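Local structure of RNA-binding protein RMD9, mitochondrial (7A9X) at residues 316-328 against 350-363. The protein binds a dodecameric element in the 3'-UTRs of mitochondrial mRNAs and takes part in their processing or stability. Sequence-based numbering, arbitrary orientation.
Sequences IILQVSTVNSFLQ and FYGNTVNPGILSSL. With nucleotides of chain B.
Leu318 packs against two aromatic residues at the end of helix 337-351. Its CB comes to 3.5 Å from CE2 of Phe350, while its carbonyl O takes a hydrogen bond from Tyr351 OH, modelled at a doubtful 2.4 Å. A tyrosine suits this place because its flat ring packs among aliphatic groups, Ile359 CG2 over one face and Leu363 CD2 at the edge, where Leu318 O also lies. Val320, a compact branched knob, sits among Tyr351, Ile359, Ser362 and Leu363. Its chi1 of 74° sets CG1 between the backbone N and the carbonyl carbon, against O3' of A7 of chain B, while CG2 reaches Leu363 CB at 3.7 Å. Leu363 answers as a knob among Val320, Val323, Asn324 and Leu327; its branched, flexible chain fills the hole, CD1 meeting Val323 CG1 and Leu327 CD1, both at 3.7 Å. Gln319, at the N-cap position, lays CG against O4' of A7 of chain B and donates from NE2 to Thr322 OG1 (3.0 Å); an alanine here would probably leave that hydroxyl without its amide donor and the ribose less covered. Ser362 OG donates to OP1 of C8 of chain B at 2.7 Å and accepts a weak bond from Asn324 ND2. Helices 320-328 and 357-363 run nearly parallel (10°), consistent with the first helices of successive pentatricopeptide repeats lining the RNA-binding surface.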
ATOM      1  N   ILE A 316       6.900 -17.243 -10.188  1.00 68.67           N
ATOM      2  CA  ILE A 316       5.762 -16.474  -9.706  1.00 69.00           C
ATOM      3  C   ILE A 316       6.053 -16.031  -8.281  1.00 71.53           C
ATOM      4  O   ILE A 316       6.556 -16.804  -7.461  1.00 81.69           O
ATOM      5  CB  ILE A 316       4.448 -17.286  -9.810  1.00 71.24           C
ATOM      6  CG1 ILE A 316       3.271 -16.462  -9.287  1.00 68.53           C
ATOM      7  CG2 ILE A 316       4.577 -18.617  -9.079  1.00 64.99           C
ATOM      8  CD1 ILE A 316       1.933 -16.897  -9.844  1.00 73.75           C
ATOM      9  N   ILE A 317       5.752 -14.778  -8.004  1.00 70.42           N
ATOM     10  CA  ILE A 317       5.866 -14.222  -6.664  1.00 70.82           C
ATOM     11  C   ILE A 317       4.573 -14.503  -5.915  1.00 71.48           C
ATOM     12  O   ILE A 317       3.485 -14.542  -6.500  1.00 71.66           O
ATOM     13  CB  ILE A 317       6.170 -12.711  -6.717  1.00 71.58           C
ATOM     14  CG1 ILE A 317       5.018 -11.961  -7.396  1.00 73.32           C
ATOM     15  CG2 ILE A 317       7.472 -12.461  -7.459  1.00 60.62           C
ATOM     16  CD1 ILE A 317       5.182 -10.456  -7.411  1.00 78.21           C
ATOM     17  N   LEU A 318       4.690 -14.725  -4.608  1.00 72.06           N
ATOM     18  CA  LEU A 318       3.517 -14.827  -3.743  1.00 70.51           C
ATOM     19  C   LEU A 318       3.163 -13.411  -3.302  1.00 63.31           C
ATOM     20  O   LEU A 318       3.463 -12.976  -2.188  1.00 62.86           O
ATOM     21  CB  LEU A 318       3.793 -15.747  -2.561  1.00 71.60           C
ATOM     22  CG  LEU A 318       2.570 -16.155  -1.737  1.00 72.93           C
ATOM     23  CD1 LEU A 318       1.625 -17.013  -2.566  1.00 73.56           C
ATOM     24  CD2 LEU A 318       2.974 -16.873  -0.461  1.00 75.59           C
ATOM     25  N   GLN A 319       2.537 -12.675  -4.221  1.00 58.02           N
ATOM     26  CA  GLN A 319       2.230 -11.264  -4.001  1.00 59.89           C
ATOM     27  C   GLN A 319       1.341 -11.109  -2.775  1.00 64.68           C
ATOM     28  O   GLN A 319       0.243 -11.672  -2.721  1.00 57.49           O
ATOM     29  CB  GLN A 319       1.551 -10.681  -5.239  1.00 60.98           C
ATOM     30  CG  GLN A 319       1.639  -9.167  -5.355  1.00 66.24           C
ATOM     31  CD  GLN A 319       0.889  -8.623  -6.563  1.00 69.07           C
ATOM     32  OE1 GLN A 319       1.394  -7.763  -7.285  1.00 73.31           O
ATOM     33  NE2 GLN A 319      -0.327  -9.115  -6.778  1.00 67.18           N
ATOM     34  N   VAL A 320       1.819 -10.345  -1.787  1.00 55.74           N
ATOM     35  CA  VAL A 320       1.135 -10.303  -0.498  1.00 64.59           C
ATOM     36  C   VAL A 320      -0.258  -9.698  -0.634  1.00 60.77           C
ATOM     37  O   VAL A 320      -1.181 -10.093   0.087  1.00 59.14           O
ATOM     38  CB  VAL A 320       1.989  -9.558   0.549  1.00 60.54           C
ATOM     39  CG1 VAL A 320       1.992  -8.057   0.301  1.00 56.79           C
ATOM     40  CG2 VAL A 320       1.493  -9.871   1.955  1.00 62.80           C
ATOM     41  N   SER A 321      -0.445  -8.751  -1.560  1.00 61.03           N
ATOM     42  CA  SER A 321      -1.783  -8.224  -1.812  1.00 62.99           C
ATOM     43  C   SER A 321      -2.732  -9.336  -2.238  1.00 65.84           C
ATOM     44  O   SER A 321      -3.895  -9.370  -1.819  1.00 55.45           O
ATOM     45  CB  SER A 321      -1.727  -7.127  -2.873  1.00 58.09           C
ATOM     46  OG  SER A 321      -1.110  -7.596  -4.061  1.00 63.78           O
ATOM     47  N   THR A 322      -2.244 -10.260  -3.068  1.00 62.74           N
ATOM     48  CA  THR A 322      -3.038 -11.415  -3.468  1.00 56.35           C
ATOM     49  C   THR A 322      -3.324 -12.327  -2.280  1.00 68.61           C
ATOM     50  O   THR A 322      -4.437 -12.851  -2.143  1.00 64.17           O
ATOM     51  CB  THR A 322      -2.309 -12.183  -4.568  1.00 60.06           C
ATOM     52  OG1 THR A 322      -2.003 -11.293  -5.649  1.00 62.99           O
ATOM     53  CG2 THR A 322      -3.162 -13.323  -5.078  1.00 61.94           C
ATOM     54  N   VAL A 323      -2.331 -12.528  -1.413  1.00 56.53           N
ATOM     55  CA  VAL A 323      -2.528 -13.371  -0.238  1.00 65.73           C
ATOM     56  C   VAL A 323      -3.512 -12.723   0.729  1.00 70.32           C
ATOM     57  O   VAL A 323      -4.403 -13.392   1.269  1.00 69.52           O
ATOM     58  CB  VAL A 323      -1.175 -13.666   0.434  1.00 63.26           C
ATOM     59  CG1 VAL A 323      -1.361 -14.566   1.640  1.00 57.94           C
ATOM     60  CG2 VAL A 323      -0.229 -14.302  -0.565  1.00 57.69           C
ATOM     61  N   ASN A 324      -3.372 -11.413   0.959  1.00 63.63           N
ATOM     62  CA  ASN A 324      -4.276 -10.710   1.868  1.00 61.57           C
ATOM     63  C   ASN A 324      -5.722 -10.815   1.403  1.00 64.85           C
ATOM     64  O   ASN A 324      -6.626 -11.059   2.212  1.00 65.88           O
ATOM     65  CB  ASN A 324      -3.870  -9.240   1.989  1.00 56.60           C
ATOM     66  CG  ASN A 324      -2.532  -9.056   2.673  1.00 60.12           C
ATOM     67  OD1 ASN A 324      -2.092  -9.908   3.446  1.00 60.51           O
ATOM     68  ND2 ASN A 324      -1.880  -7.931   2.399  1.00 62.31           N
ATOM     69  N   SER A 325      -5.962 -10.624   0.104  1.00 59.03           N
ATOM     70  CA  SER A 325      -7.317 -10.743  -0.424  1.00 62.03           C
ATOM     71  C   SER A 325      -7.847 -12.161  -0.260  1.00 65.65           C
ATOM     72  O   SER A 325      -9.032 -12.356   0.040  1.00 63.98           O
ATOM     73  CB  SER A 325      -7.342 -10.326  -1.894  1.00 57.39           C
ATOM     74  OG  SER A 325      -8.611 -10.575  -2.473  1.00 77.44           O
ATOM     75  N   PHE A 326      -6.985 -13.162  -0.452  1.00 69.59           N
ATOM     76  CA  PHE A 326      -7.393 -14.551  -0.267  1.00 64.54           C
ATOM     77  C   PHE A 326      -7.747 -14.832   1.189  1.00 66.72           C
ATOM     78  O   PHE A 326      -8.759 -15.484   1.474  1.00 66.91           O
ATOM     79  CB  PHE A 326      -6.275 -15.474  -0.756  1.00 61.28           C
ATOM     80  CG  PHE A 326      -6.573 -16.938  -0.612  1.00 67.05           C
ATOM     81  CD1 PHE A 326      -7.796 -17.459  -1.009  1.00 70.43           C
ATOM     82  CD2 PHE A 326      -5.613 -17.802  -0.109  1.00 67.60           C
ATOM     83  CE1 PHE A 326      -8.062 -18.812  -0.884  1.00 72.65           C
ATOM     84  CE2 PHE A 326      -5.871 -19.155   0.016  1.00 71.23           C
ATOM     85  CZ  PHE A 326      -7.098 -19.661  -0.374  1.00 72.77           C
ATOM     86  N   LEU A 327      -6.930 -14.340   2.125  1.00 63.26           N
ATOM     87  CA  LEU A 327      -7.234 -14.503   3.543  1.00 63.59           C
ATOM     88  C   LEU A 327      -8.548 -13.824   3.910  1.00 71.11           C
ATOM     89  O   LEU A 327      -9.334 -14.361   4.697  1.00 75.03           O
ATOM     90  CB  LEU A 327      -6.096 -13.937   4.391  1.00 61.49           C
ATOM     91  CG  LEU A 327      -4.768 -14.691   4.380  1.00 66.59           C
ATOM     92  CD1 LEU A 327      -3.706 -13.884   5.105  1.00 64.47           C
ATOM     93  CD2 LEU A 327      -4.938 -16.057   5.022  1.00 69.01           C
ATOM     94  N   GLN A 328      -8.799 -12.639   3.353  1.00 70.07           N
ATOM     95  CA  GLN A 328     -10.019 -11.912   3.686  1.00 69.03           C
ATOM     96  C   GLN A 328     -11.251 -12.609   3.124  1.00 68.43           C
ATOM     97  O   GLN A 328     -12.307 -12.625   3.767  1.00 68.89           O
ATOM     98  CB  GLN A 328      -9.922 -10.473   3.179  1.00 59.70           C
ATOM     99  CG  GLN A 328      -8.936  -9.622   3.968  1.00 72.33           C
ATOM    100  CD  GLN A 328      -8.672  -8.272   3.329  1.00 80.11           C
ATOM    101  OE1 GLN A 328      -9.025  -8.037   2.172  1.00 83.38           O
ATOM    102  NE2 GLN A 328      -8.046  -7.375   4.082  1.00 84.31           N
ATOM    103  N   PHE A 350       6.762 -19.617   3.248  1.00 70.04           N
ATOM    104  CA  PHE A 350       7.197 -19.317   1.888  1.00 68.60           C
ATOM    105  C   PHE A 350       8.075 -18.074   1.853  1.00 72.82           C
ATOM    106  O   PHE A 350       9.124 -18.065   1.199  1.00 78.00           O
ATOM    107  CB  PHE A 350       5.983 -19.141   0.974  1.00 70.11           C
ATOM    108  CG  PHE A 350       6.336 -18.950  -0.476  1.00 72.46           C
ATOM    109  CD1 PHE A 350       6.459 -20.044  -1.319  1.00 70.59           C
ATOM    110  CD2 PHE A 350       6.539 -17.679  -0.995  1.00 69.56           C
ATOM    111  CE1 PHE A 350       6.780 -19.874  -2.656  1.00 67.61           C
ATOM    112  CE2 PHE A 350       6.864 -17.501  -2.330  1.00 63.86           C
ATOM    113  CZ  PHE A 350       6.983 -18.599  -3.162  1.00 65.30           C
ATOM    114  N   TYR A 351       7.663 -17.014   2.549  1.00 72.76           N
ATOM    115  CA  TYR A 351       8.431 -15.775   2.536  1.00 75.23           C
ATOM    116  C   TYR A 351       9.773 -15.955   3.237  1.00 82.52           C
ATOM    117  O   TYR A 351      10.831 -15.690   2.655  1.00 85.01           O
ATOM    118  CB  TYR A 351       7.625 -14.650   3.186  1.00 73.27           C
ATOM    119  CG  TYR A 351       6.424 -14.199   2.381  1.00 71.08           C
ATOM    120  CD1 TYR A 351       6.481 -14.110   0.996  1.00 68.33           C
ATOM    121  CD2 TYR A 351       5.234 -13.863   3.011  1.00 59.61           C
ATOM    122  CE1 TYR A 351       5.385 -13.696   0.262  1.00 65.15           C
ATOM    123  CE2 TYR A 351       4.132 -13.450   2.287  1.00 58.59           C
ATOM    124  CZ  TYR A 351       4.213 -13.368   0.914  1.00 63.01           C
ATOM    125  OH  TYR A 351       3.117 -12.955   0.193  1.00 60.26           O
ATOM    126  N   GLY A 352       9.747 -16.408   4.489  1.00 83.82           N
ATOM    127  CA  GLY A 352      10.985 -16.571   5.236  1.00 81.26           C
ATOM    128  C   GLY A 352      11.719 -15.252   5.366  1.00 83.73           C
ATOM    129  O   GLY A 352      11.157 -14.243   5.804  1.00 83.40           O
ATOM    130  N   ASN A 353      12.993 -15.254   4.971  1.00 94.42           N
ATOM    131  CA  ASN A 353      13.820 -14.055   4.962  1.00101.24           C
ATOM    132  C   ASN A 353      14.039 -13.516   3.555  1.00 94.36           C
ATOM    133  O   ASN A 353      14.850 -12.604   3.370  1.00 97.53           O
ATOM    134  CB  ASN A 353      15.171 -14.338   5.627  1.00111.88           C
ATOM    135  CG  ASN A 353      15.030 -14.937   7.011  1.00117.34           C
ATOM    136  OD1 ASN A 353      14.909 -14.217   8.002  1.00122.14           O
ATOM    137  ND2 ASN A 353      15.051 -16.263   7.089  1.00116.20           N
ATOM    138  N   THR A 354      13.336 -14.060   2.560  1.00 92.97           N
ATOM    139  CA  THR A 354      13.574 -13.693   1.170  1.00100.24           C
ATOM    140  C   THR A 354      12.990 -12.327   0.826  1.00 98.13           C
ATOM    141  O   THR A 354      13.528 -11.631  -0.043  1.00 98.97           O
ATOM    142  CB  THR A 354      12.988 -14.761   0.238  1.00106.17           C
ATOM    143  OG1 THR A 354      13.378 -16.062   0.696  1.00108.27           O
ATOM    144  CG2 THR A 354      13.489 -14.570  -1.191  1.00112.11           C
ATOM    145  N   VAL A 355      11.912 -11.927   1.490  1.00 93.70           N
ATOM    146  CA  VAL A 355      11.181 -10.731   1.124  1.00 87.13           C
ATOM    147  C   VAL A 355      11.507  -9.607   2.097  1.00 89.12           C
ATOM    148  O   VAL A 355      12.115  -9.813   3.147  1.00 85.83           O
ATOM    149  CB  VAL A 355       9.657 -10.988   1.066  1.00 75.77           C
ATOM    150  CG1 VAL A 355       9.346 -12.129   0.115  1.00 72.99           C
ATOM    151  CG2 VAL A 355       9.117 -11.278   2.458  1.00 61.26           C
ATOM    152  N   ASN A 356      11.085  -8.395   1.746  1.00 97.00           N
ATOM    153  CA  ASN A 356      11.303  -7.245   2.597  1.00102.26           C
ATOM    154  C   ASN A 356      10.422  -7.333   3.844  1.00102.23           C
ATOM    155  O   ASN A 356       9.374  -7.984   3.832  1.00101.71           O
ATOM    156  CB  ASN A 356      11.002  -5.961   1.834  1.00106.51           C
ATOM    157  CG  ASN A 356      11.639  -5.942   0.455  1.00117.39           C
ATOM    158  OD1 ASN A 356      12.827  -5.651   0.308  1.00120.08           O
ATOM    159  ND2 ASN A 356      10.847  -6.253  -0.565  1.00120.67           N
ATOM    160  N   PRO A 357      10.833  -6.690   4.937  1.00 97.08           N
ATOM    161  CA  PRO A 357       9.985  -6.687   6.140  1.00 89.18           C
ATOM    162  C   PRO A 357       8.647  -5.995   5.937  1.00 79.78           C
ATOM    163  O   PRO A 357       7.690  -6.294   6.662  1.00 76.58           O
ATOM    164  CB  PRO A 357      10.852  -5.953   7.173  1.00 88.59           C
ATOM    165  CG  PRO A 357      12.249  -6.113   6.681  1.00 93.57           C
ATOM    166  CD  PRO A 357      12.149  -6.084   5.188  1.00 96.34           C
ATOM    167  N   GLY A 358       8.548  -5.073   4.977  1.00 78.49           N
ATOM    168  CA  GLY A 358       7.274  -4.440   4.690  1.00 59.18           C
ATOM    169  C   GLY A 358       6.245  -5.385   4.103  1.00 71.27           C
ATOM    170  O   GLY A 358       5.044  -5.130   4.226  1.00 66.12           O
ATOM    171  N   ILE A 359       6.692  -6.471   3.473  1.00 67.17           N
ATOM    172  CA  ILE A 359       5.772  -7.452   2.907  1.00 64.15           C
ATOM    173  C   ILE A 359       5.137  -8.289   4.010  1.00 66.85           C
ATOM    174  O   ILE A 359       3.914  -8.467   4.050  1.00 66.09           O
ATOM    175  CB  ILE A 359       6.505  -8.331   1.877  1.00 66.02           C
ATOM    176  CG1 ILE A 359       6.915  -7.485   0.667  1.00 74.27           C
ATOM    177  CG2 ILE A 359       5.641  -9.520   1.475  1.00 58.42           C
ATOM    178  CD1 ILE A 359       7.721  -8.236  -0.365  1.00 76.49           C
ATOM    179  N   LEU A 360       5.956  -8.813   4.925  1.00 62.66           N
ATOM    180  CA  LEU A 360       5.424  -9.570   6.052  1.00 64.82           C
ATOM    181  C   LEU A 360       4.589  -8.688   6.971  1.00 68.99           C
ATOM    182  O   LEU A 360       3.636  -9.170   7.596  1.00 64.71           O
ATOM    183  CB  LEU A 360       6.566 -10.223   6.828  1.00 65.44           C
ATOM    184  CG  LEU A 360       7.086 -11.536   6.239  1.00 69.98           C
ATOM    185  CD1 LEU A 360       8.436 -11.892   6.823  1.00 74.80           C
ATOM    186  CD2 LEU A 360       6.085 -12.652   6.500  1.00 71.59           C
ATOM    187  N   SER A 361       4.931  -7.401   7.064  1.00 65.87           N
ATOM    188  CA  SER A 361       4.119  -6.469   7.836  1.00 65.50           C
ATOM    189  C   SER A 361       2.704  -6.377   7.278  1.00 64.49           C
ATOM    190  O   SER A 361       1.728  -6.381   8.038  1.00 64.69           O
ATOM    191  CB  SER A 361       4.782  -5.092   7.846  1.00 62.97           C
ATOM    192  OG  SER A 361       3.965  -4.126   8.486  1.00 63.48           O
ATOM    193  N   SER A 362       2.574  -6.294   5.952  1.00 58.85           N
ATOM    194  CA  SER A 362       1.250  -6.241   5.343  1.00 60.84           C
ATOM    195  C   SER A 362       0.490  -7.545   5.560  1.00 64.67           C
ATOM    196  O   SER A 362      -0.724  -7.529   5.798  1.00 62.75           O
ATOM    197  CB  SER A 362       1.372  -5.932   3.852  1.00 55.55           C
ATOM    198  OG  SER A 362       0.097  -5.769   3.256  1.00 55.60           O
ATOM    199  N   LEU A 363       1.188  -8.683   5.485  1.00 62.95           N
ATOM    200  CA  LEU A 363       0.546  -9.971   5.732  1.00 59.72           C
ATOM    201  C   LEU A 363       0.082 -10.080   7.179  1.00 63.46           C
ATOM    202  O   LEU A 363      -1.062 -10.467   7.448  1.00 56.83           O
ATOM    203  CB  LEU A 363       1.504 -11.117   5.395  1.00 56.85           C
ATOM    204  CG  LEU A 363       0.981 -12.528   5.691  1.00 58.78           C
ATOM    205  CD1 LEU A 363      -0.110 -12.913   4.703  1.00 59.01           C
ATOM    206  CD2 LEU A 363       2.100 -13.562   5.691  1.00 58.40           C
TER
ATOM    207  P     A B   7       3.047  -3.625  -6.429  1.00 63.34           P
ATOM    208  OP1   A B   7       1.750  -3.653  -7.152  1.00 71.76           O
ATOM    209  OP2   A B   7       3.742  -2.326  -6.229  1.00 62.87           O
ATOM    210  O5'   A B   7       2.852  -4.292  -4.998  1.00 71.10           O
ATOM    211  C5'   A B   7       1.678  -5.025  -4.662  1.00 59.32           C
ATOM    212  C4'   A B   7       1.794  -5.649  -3.290  1.00 63.91           C
ATOM    213  O4'   A B   7       2.585  -6.864  -3.383  1.00 64.59           O
ATOM    214  C3'   A B   7       2.488  -4.779  -2.245  1.00 61.33           C
ATOM    215  O3'   A B   7       1.982  -5.102  -0.950  1.00 69.53           O
ATOM    216  C2'   A B   7       3.933  -5.249  -2.343  1.00 64.36           C
ATOM    217  O2'   A B   7       4.724  -4.978  -1.206  1.00 63.44           O
ATOM    218  C1'   A B   7       3.743  -6.744  -2.574  1.00 67.73           C
ATOM    219  N9    A B   7       4.856  -7.385  -3.276  1.00 76.08           N
ATOM    220  C8    A B   7       5.593  -6.869  -4.313  1.00 74.89           C
ATOM    221  N7    A B   7       6.531  -7.678  -4.741  1.00 72.57           N
ATOM    222  C5    A B   7       6.402  -8.799  -3.930  1.00 77.05           C
ATOM    223  C6    A B   7       7.105 -10.016  -3.877  1.00 80.14           C
ATOM    224  N6    A B   7       8.120 -10.324  -4.686  1.00 81.22           N
ATOM    225  N1    A B   7       6.721 -10.922  -2.951  1.00 78.74           N
ATOM    226  C2    A B   7       5.701 -10.617  -2.139  1.00 74.59           C
ATOM    227  N3    A B   7       4.966  -9.509  -2.091  1.00 74.79           N
ATOM    228  C4    A B   7       5.373  -8.631  -3.022  1.00 75.46           C
ATOM    229  P     A B   9       0.430   0.794   2.672  1.00 72.18           P
ATOM    230  OP1   A B   9      -0.073   2.040   3.302  1.00 78.68           O
ATOM    231  OP2   A B   9       1.888   0.521   2.686  1.00 97.69           O
ATOM    232  O5'   A B   9      -0.303  -0.454   3.352  1.00 74.41           O
ATOM    233  C5'   A B   9       0.247  -1.766   3.284  1.00 62.16           C
ATOM    234  C4'   A B   9       0.692  -2.296   4.626  1.00 66.19           C
ATOM    235  O4'   A B   9       2.037  -2.823   4.505  1.00 68.78           O
ATOM    236  C3'   A B   9       0.773  -1.291   5.768  1.00 72.64           C
ATOM    237  O3'   A B   9      -0.484  -1.118   6.409  1.00 70.75           O
ATOM    238  C2'   A B   9       1.839  -1.889   6.681  1.00 72.39           C
ATOM    239  O2'   A B   9       1.283  -2.901   7.507  1.00 70.44           O
ATOM    240  C1'   A B   9       2.777  -2.555   5.675  1.00 69.10           C
ATOM    241  N9    A B   9       3.930  -1.710   5.305  1.00 64.93           N
ATOM    242  C8    A B   9       4.069  -0.971   4.157  1.00 59.46           C
ATOM    243  N7    A B   9       5.205  -0.324   4.069  1.00 66.13           N
ATOM    244  C5    A B   9       5.868  -0.666   5.239  1.00 65.35           C
ATOM    245  C6    A B   9       7.130  -0.306   5.747  1.00 65.01           C
ATOM    246  N6    A B   9       7.978   0.509   5.117  1.00 70.05           N
ATOM    247  N1    A B   9       7.497  -0.819   6.942  1.00 66.22           N
ATOM    248  C2    A B   9       6.644  -1.637   7.572  1.00 68.99           C
ATOM    249  N3    A B   9       5.433  -2.047   7.197  1.00 61.05           N
ATOM    250  C4    A B   9       5.098  -1.522   6.009  1.00 59.07           C
ATOM    251  P     C B   8       0.759  -4.271  -0.320  1.00 73.32           P
ATOM    252  OP1   C B   8       0.911  -4.307   1.157  1.00 61.42           O
ATOM    253  OP2   C B   8      -0.507  -4.739  -0.938  1.00 68.33           O
ATOM    254  O5'   C B   8       1.002  -2.786  -0.841  1.00 65.73           O
ATOM    255  C5'   C B   8       1.948  -1.926  -0.219  1.00 64.68           C
ATOM    256  C4'   C B   8       1.453  -0.502  -0.206  1.00 76.86           C
ATOM    257  O4'   C B   8       1.475   0.035  -1.560  1.00 78.28           O
ATOM    258  C3'   C B   8       0.022  -0.323   0.310  1.00 81.58           C
ATOM    259  O3'   C B   8      -0.071   0.831   1.144  1.00 69.69           O
ATOM    260  C2'   C B   8      -0.788  -0.110  -0.966  1.00 84.19           C
ATOM    261  O2'   C B   8      -1.966   0.649  -0.798  1.00 82.68           O
ATOM    262  C1'   C B   8       0.218   0.603  -1.864  1.00 84.18           C
ATOM    263  N1    C B   8      -0.062   0.420  -3.295  1.00 80.78           N
ATOM    264  C2    C B   8      -0.254   1.540  -4.112  1.00 77.77           C
ATOM    265  O2    C B   8      -0.149   2.676  -3.627  1.00 82.36           O
ATOM    266  N3    C B   8      -0.538   1.357  -5.422  1.00 76.77           N
ATOM    267  C4    C B   8      -0.645   0.125  -5.920  1.00 77.49           C
ATOM    268  N4    C B   8      -0.923  -0.003  -7.220  1.00 77.36           N
ATOM    269  C5    C B   8      -0.468  -1.031  -5.108  1.00 73.46           C
ATOM    270  C6    C B   8      -0.188  -0.839  -3.813  1.00 73.13           C
TER